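Local coordinates for protein taurocyamine kinase (Schistosoma mansoni, PDB 4WOD) that reversibly transfers phosphate from ATP to taurocyamine, giving N-phosphotaurocyamine and ADP, as a duplicated member of the ATP:guanido phosphotransferase family, at residues 283-297 / 345-357. The protein carries 4 engineered substitutions. Numbering follows the deposited sequence.
Sequences KIPMLASLPNFKEIC and LLELEVMLQEYNK
Leu-287 is a knob in a hole on the helix 345-355, set among Leu-345, Leu-348, Glu-349 and Leu-352. The contact belongs to the C-terminal catalytic domain of the first phosphagen kinase repeat. It packs the turns after sheet strand 277-283 against the domain's long helix 331-355. Leu-287 CG lies anti to the backbone N (chi1 168°), which sends CD2 to Leu-345 CB at 3.9 Å and CD1 toward Leu-348. Leu-352 CD1 packs against Leu-287 CA (3.5 Å) and meets Leu-290 CD1 tip to tip. Leu-345 spreads its two methyls, CD1 to Cys-297 SG and CD2 to Ile-296 CG2. Ile-284 and Leu-346 cross at about a right angle. Further out, Met-286 is bent about its CG-SD bond (chi3 -79°), and its CE lies against the Gln-353 amide. The polar edge is the buried carboxylate of Glu-349, facing the turn 285-288. Leu-287 N donates a hydrogen bond to Glu-349 OE1 at 2.7 Å, and Met-286 N to Glu-349 OE2 at 3.2 Å, both on syn lone pairs. A water donates to both Glu-349 OE2 and Lys-283 O. Gln-353 NE2 also donates to Glu-349 OE2, at 2.7 Å, from the anti side and 35° out of the carboxylate plane.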
loop_
_atom_site.group_PDB
_atom_site.type_symbol
_atom_site.label_atom_id
_atom_site.label_comp_id
_atom_site.label_asym_id
_atom_site.label_seq_id
_atom_site.Cartn_x
_atom_site.Cartn_y
_atom_site.Cartn_z
ATOM N N LYS A 283 -18.466 -8.888 -4.062
ATOM C CA LYS A 283 -18.050 -9.602 -2.849
ATOM C C LYS A 283 -16.685 -10.260 -3.028
ATOM O O LYS A 283 -16.581 -11.344 -3.603
ATOM C CB LYS A 283 -19.076 -10.668 -2.456
ATOM C CG LYS A 283 -20.465 -10.151 -2.134
ATOM C CD LYS A 283 -21.510 -11.204 -2.487
ATOM C CE LYS A 283 -22.703 -10.622 -3.247
ATOM N NZ LYS A 283 -23.425 -11.658 -4.065
ATOM N N ILE A 284 -15.645 -9.615 -2.511
ATOM C CA ILE A 284 -14.284 -10.136 -2.614
ATOM C C ILE A 284 -13.543 -10.128 -1.257
ATOM O O ILE A 284 -12.434 -9.591 -1.153
ATOM C CB ILE A 284 -13.474 -9.323 -3.645
ATOM C CG1 ILE A 284 -13.458 -7.833 -3.261
ATOM C CG2 ILE A 284 -14.113 -9.469 -5.045
ATOM C CD1 ILE A 284 -12.369 -7.043 -3.927
ATOM N N PRO A 285 -14.138 -10.755 -0.225
ATOM C CA PRO A 285 -13.536 -10.705 1.117
ATOM C C PRO A 285 -12.116 -11.285 1.198
ATOM O O PRO A 285 -11.303 -10.768 1.964
ATOM C CB PRO A 285 -14.503 -11.546 1.966
ATOM C CG PRO A 285 -15.103 -12.508 0.986
ATOM C CD PRO A 285 -15.292 -11.673 -0.266
ATOM N N MET A 286 -11.814 -12.335 0.437
ATOM C CA MET A 286 -10.520 -12.972 0.599
ATOM C C MET A 286 -9.451 -12.155 -0.092
ATOM O O MET A 286 -8.370 -11.961 0.452
ATOM C CB MET A 286 -10.545 -14.411 0.074
ATOM C CG MET A 286 -9.476 -15.287 0.701
ATOM S SD MET A 286 -9.952 -17.035 0.745
ATOM C CE MET A 286 -11.039 -17.043 2.159
ATOM N N LEU A 287 -9.768 -11.644 -1.282
ATOM C CA LEU A 287 -8.863 -10.764 -2.005
ATOM C C LEU A 287 -8.608 -9.476 -1.226
ATOM O O LEU A 287 -7.472 -8.998 -1.160
ATOM C CB LEU A 287 -9.434 -10.433 -3.391
ATOM C CG LEU A 287 -8.832 -9.330 -4.259
ATOM C CD1 LEU A 287 -7.379 -9.608 -4.672
ATOM C CD2 LEU A 287 -9.719 -9.151 -5.497
ATOM N N ALA A 288 -9.673 -8.938 -0.641
ATOM C CA ALA A 288 -9.612 -7.691 0.116
ATOM C C ALA A 288 -8.689 -7.808 1.318
ATOM O O ALA A 288 -8.204 -6.796 1.850
ATOM C CB ALA A 288 -11.002 -7.286 0.573
ATOM N N SER A 289 -8.444 -9.043 1.743
ATOM C CA SER A 289 -7.677 -9.298 2.958
ATOM C C SER A 289 -6.186 -9.495 2.668
ATOM O O SER A 289 -5.378 -9.622 3.593
ATOM C CB SER A 289 -8.228 -10.528 3.681
ATOM O OG SER A 289 -7.802 -11.719 3.040
ATOM N N LEU A 290 -5.822 -9.549 1.392
ATOM C CA LEU A 290 -4.415 -9.683 1.038
ATOM C C LEU A 290 -3.699 -8.411 1.483
ATOM O O LEU A 290 -4.298 -7.337 1.487
ATOM C CB LEU A 290 -4.236 -9.933 -0.461
ATOM C CG LEU A 290 -4.765 -11.312 -0.906
ATOM C CD1 LEU A 290 -4.815 -11.414 -2.399
ATOM C CD2 LEU A 290 -3.900 -12.436 -0.322
ATOM N N PRO A 291 -2.432 -8.540 1.904
ATOM C CA PRO A 291 -1.714 -7.363 2.414
ATOM C C PRO A 291 -1.548 -6.268 1.369
ATOM O O PRO A 291 -1.638 -5.080 1.707
ATOM C CB PRO A 291 -0.364 -7.939 2.831
ATOM C CG PRO A 291 -0.681 -9.350 3.213
ATOM C CD PRO A 291 -1.716 -9.792 2.200
ATOM N N ASN A 292 -1.334 -6.663 0.117
ATOM C CA ASN A 292 -1.187 -5.716 -0.969
ATOM C C ASN A 292 -2.422 -5.634 -1.891
ATOM O O ASN A 292 -2.279 -5.379 -3.091
ATOM C CB ASN A 292 0.058 -6.068 -1.793
ATOM C CG ASN A 292 0.017 -7.485 -2.326
ATOM O OD1 ASN A 292 -0.659 -8.346 -1.760
ATOM N ND2 ASN A 292 0.736 -7.735 -3.421
ATOM N N PHE A 293 -3.609 -5.847 -1.324
ATOM C CA PHE A 293 -4.898 -5.698 -2.029
ATOM C C PHE A 293 -4.939 -4.461 -2.925
ATOM O O PHE A 293 -5.149 -4.565 -4.128
ATOM C CB PHE A 293 -6.045 -5.649 -1.002
ATOM C CG PHE A 293 -7.401 -5.268 -1.579
ATOM C CD1 PHE A 293 -7.988 -6.017 -2.589
ATOM C CD2 PHE A 293 -8.114 -4.184 -1.057
ATOM C CE1 PHE A 293 -9.246 -5.670 -3.094
ATOM C CE2 PHE A 293 -9.366 -3.837 -1.550
ATOM C CZ PHE A 293 -9.932 -4.581 -2.573
ATOM N N LYS A 294 -4.707 -3.289 -2.341
ATOM C CA LYS A 294 -4.679 -2.045 -3.123
ATOM C C LYS A 294 -3.711 -2.102 -4.313
ATOM O O LYS A 294 -4.065 -1.702 -5.431
ATOM C CB LYS A 294 -4.317 -0.857 -2.224
ATOM C CG LYS A 294 -5.321 -0.598 -1.102
ATOM C CD LYS A 294 -6.656 -0.119 -1.651
ATOM C CE LYS A 294 -7.695 0.132 -0.550
ATOM N NZ LYS A 294 -7.338 1.256 0.362
ATOM N N GLU A 295 -2.499 -2.598 -4.084
ATOM C CA GLU A 295 -1.497 -2.625 -5.134
ATOM C C GLU A 295 -1.929 -3.598 -6.218
ATOM O O GLU A 295 -1.747 -3.326 -7.406
ATOM C CB GLU A 295 -0.117 -3.004 -4.582
ATOM C CG GLU A 295 0.523 -1.941 -3.652
ATOM C CD GLU A 295 -0.202 -1.778 -2.298
ATOM O OE1 GLU A 295 -0.984 -2.678 -1.904
ATOM O OE2 GLU A 295 0.002 -0.737 -1.627
ATOM N N ILE A 296 -2.516 -4.720 -5.798
ATOM C CA ILE A 296 -3.015 -5.726 -6.738
ATOM C C ILE A 296 -4.055 -5.109 -7.671
ATOM O O ILE A 296 -3.969 -5.260 -8.896
ATOM C CB ILE A 296 -3.624 -6.934 -6.009
ATOM C CG1 ILE A 296 -2.544 -7.658 -5.198
ATOM C CG2 ILE A 296 -4.260 -7.905 -7.013
ATOM C CD1 ILE A 296 -3.013 -8.942 -4.559
ATOM N N CYS A 297 -5.009 -4.376 -7.095
ATOM C CA CYS A 297 -6.012 -3.658 -7.904
ATOM C C CYS A 297 -5.385 -2.660 -8.875
ATOM O O CYS A 297 -5.641 -2.711 -10.085
ATOM C CB CYS A 297 -7.020 -2.922 -7.009
ATOM S SG CYS A 297 -8.064 -3.966 -5.965
ATOM N N LEU A 345 -9.623 -9.711 -11.220
ATOM C CA LEU A 345 -9.725 -9.674 -9.759
ATOM C C LEU A 345 -10.761 -10.662 -9.231
ATOM O O LEU A 345 -10.545 -11.323 -8.209
ATOM C CB LEU A 345 -10.064 -8.265 -9.286
ATOM C CG LEU A 345 -9.056 -7.153 -9.569
ATOM C CD1 LEU A 345 -9.608 -5.828 -9.049
ATOM C CD2 LEU A 345 -7.691 -7.490 -8.925
ATOM N N LEU A 346 -11.886 -10.765 -9.924
ATOM C CA LEU A 346 -12.919 -11.700 -9.507
ATOM C C LEU A 346 -12.439 -13.142 -9.738
ATOM O O LEU A 346 -12.714 -14.035 -8.922
ATOM C CB LEU A 346 -14.246 -11.416 -10.243
ATOM C CG LEU A 346 -14.931 -10.069 -9.976
ATOM C CD1 LEU A 346 -16.088 -9.880 -10.930
ATOM C CD2 LEU A 346 -15.406 -9.900 -8.526
ATOM N N GLU A 347 -11.718 -13.373 -10.836
ATOM C CA GLU A 347 -11.126 -14.695 -11.074
ATOM C C GLU A 347 -10.133 -15.036 -9.949
ATOM O O GLU A 347 -10.052 -16.183 -9.490
ATOM C CB GLU A 347 -10.429 -14.754 -12.436
ATOM C CG GLU A 347 -11.377 -14.877 -13.615
ATOM C CD GLU A 347 -10.676 -14.779 -14.968
ATOM O OE1 GLU A 347 -9.558 -14.246 -15.037
ATOM O OE2 GLU A 347 -11.254 -15.221 -15.976
ATOM N N LEU A 348 -9.406 -14.023 -9.481
ATOM C CA LEU A 348 -8.464 -14.232 -8.386
ATOM C C LEU A 348 -9.186 -14.513 -7.062
ATOM O O LEU A 348 -8.719 -15.330 -6.261
ATOM C CB LEU A 348 -7.529 -13.031 -8.255
ATOM C CG LEU A 348 -6.321 -13.206 -7.333
ATOM C CD1 LEU A 348 -5.568 -14.476 -7.688
ATOM C CD2 LEU A 348 -5.404 -11.997 -7.444
ATOM N N GLU A 349 -10.327 -13.867 -6.821
ATOM C CA GLU A 349 -11.093 -14.164 -5.613
ATOM C C GLU A 349 -11.536 -15.628 -5.644
ATOM O O GLU A 349 -11.462 -16.351 -4.638
ATOM C CB GLU A 349 -12.310 -13.249 -5.480
ATOM C CG GLU A 349 -13.270 -13.658 -4.383
ATOM C CD GLU A 349 -12.762 -13.335 -2.974
ATOM O OE1 GLU A 349 -11.779 -12.572 -2.851
ATOM O OE2 GLU A 349 -13.356 -13.835 -1.994
ATOM N N VAL A 350 -11.999 -16.065 -6.807
ATOM C CA VAL A 350 -12.454 -17.450 -6.964
ATOM C C VAL A 350 -11.303 -18.417 -6.688
ATOM O O VAL A 350 -11.478 -19.406 -5.974
ATOM C CB VAL A 350 -13.034 -17.682 -8.369
ATOM C CG1 VAL A 350 -13.208 -19.179 -8.638
ATOM C CG2 VAL A 350 -14.360 -16.962 -8.501
ATOM N N MET A 351 -10.124 -18.112 -7.219
ATOM C CA MET A 351 -8.950 -18.952 -7.000
ATOM C C MET A 351 -8.590 -18.993 -5.525
ATOM O O MET A 351 -8.312 -20.062 -4.982
ATOM C CB MET A 351 -7.754 -18.464 -7.822
ATOM C CG MET A 351 -7.870 -18.720 -9.318
ATOM S SD MET A 351 -6.483 -18.052 -10.269
ATOM C CE MET A 351 -7.099 -16.446 -10.686
ATOM N N LEU A 352 -8.608 -17.835 -4.873
ATOM C CA LEU A 352 -8.331 -17.783 -3.440
ATOM C C LEU A 352 -9.308 -18.634 -2.649
ATOM O O LEU A 352 -8.905 -19.393 -1.762
ATOM C CB LEU A 352 -8.384 -16.344 -2.924
ATOM C CG LEU A 352 -7.303 -15.358 -3.367
ATOM C CD1 LEU A 352 -7.755 -13.932 -3.075
ATOM C CD2 LEU A 352 -5.922 -15.646 -2.683
ATOM N N GLN A 353 -10.597 -18.499 -2.958
ATOM C CA GLN A 353 -11.626 -19.226 -2.238
ATOM C C GLN A 353 -11.378 -20.723 -2.373
ATOM O O GLN A 353 -11.470 -21.449 -1.386
ATOM C CB GLN A 353 -13.039 -18.841 -2.736
ATOM C CG GLN A 353 -13.463 -17.418 -2.340
ATOM C CD GLN A 353 -13.597 -17.223 -0.830
ATOM O OE1 GLN A 353 -13.746 -18.188 -0.074
ATOM N NE2 GLN A 353 -13.536 -15.969 -0.385
ATOM N N GLU A 354 -11.002 -21.172 -3.567
ATOM C CA GLU A 354 -10.742 -22.600 -3.787
ATOM C C GLU A 354 -9.415 -23.101 -3.171
ATOM O O GLU A 354 -9.390 -24.149 -2.516
ATOM C CB GLU A 354 -10.769 -22.911 -5.284
ATOM C CG GLU A 354 -12.145 -22.691 -5.911
ATOM C CD GLU A 354 -13.230 -23.547 -5.246
ATOM O OE1 GLU A 354 -12.991 -24.760 -5.044
ATOM O OE2 GLU A 354 -14.299 -22.998 -4.882
ATOM N N TYR A 355 -8.333 -22.359 -3.373
ATOM C CA TYR A 355 -7.005 -22.789 -2.912
ATOM C C TYR A 355 -6.918 -22.828 -1.386
ATOM O O TYR A 355 -6.100 -23.564 -0.838
ATOM C CB TYR A 355 -5.914 -21.869 -3.463
ATOM C CG TYR A 355 -4.540 -22.496 -3.553
ATOM C CD1 TYR A 355 -4.279 -23.497 -4.480
ATOM C CD2 TYR A 355 -3.498 -22.068 -2.738
ATOM C CE1 TYR A 355 -3.047 -24.066 -4.578
ATOM C CE2 TYR A 355 -2.239 -22.635 -2.835
ATOM C CZ TYR A 355 -2.024 -23.639 -3.760
ATOM O OH TYR A 355 -0.788 -24.215 -3.893
ATOM N N ASN A 356 -7.791 -22.088 -0.703
ATOM C CA ASN A 356 -7.688 -21.957 0.754
ATOM C C ASN A 356 -8.830 -22.628 1.495
ATOM O O ASN A 356 -9.008 -22.420 2.689
ATOM C CB ASN A 356 -7.594 -20.482 1.150
ATOM C CG ASN A 356 -6.302 -19.832 0.650
ATOM O OD1 ASN A 356 -5.247 -19.951 1.274
ATOM N ND2 ASN A 356 -6.379 -19.170 -0.491
ATOM N N LYS A 357 -9.592 -23.446 0.777
ATOM C CA LYS A 357 -10.650 -24.249 1.385
ATOM C C LYS A 357 -10.003 -25.113 2.471
ATOM O O LYS A 357 -9.011 -25.783 2.215
ATOM C CB LYS A 357 -11.329 -25.139 0.334
ATOM C CG LYS A 357 -12.823 -24.978 0.209
ATOM C CD LYS A 357 -13.450 -26.151 -0.570
ATOM C CE LYS A 357 -13.788 -27.316 0.382
ATOM N NZ LYS A 357 -14.500 -28.489 -0.259
HETATM O O HOH W 1 -16.218 -14.369 -2.482
#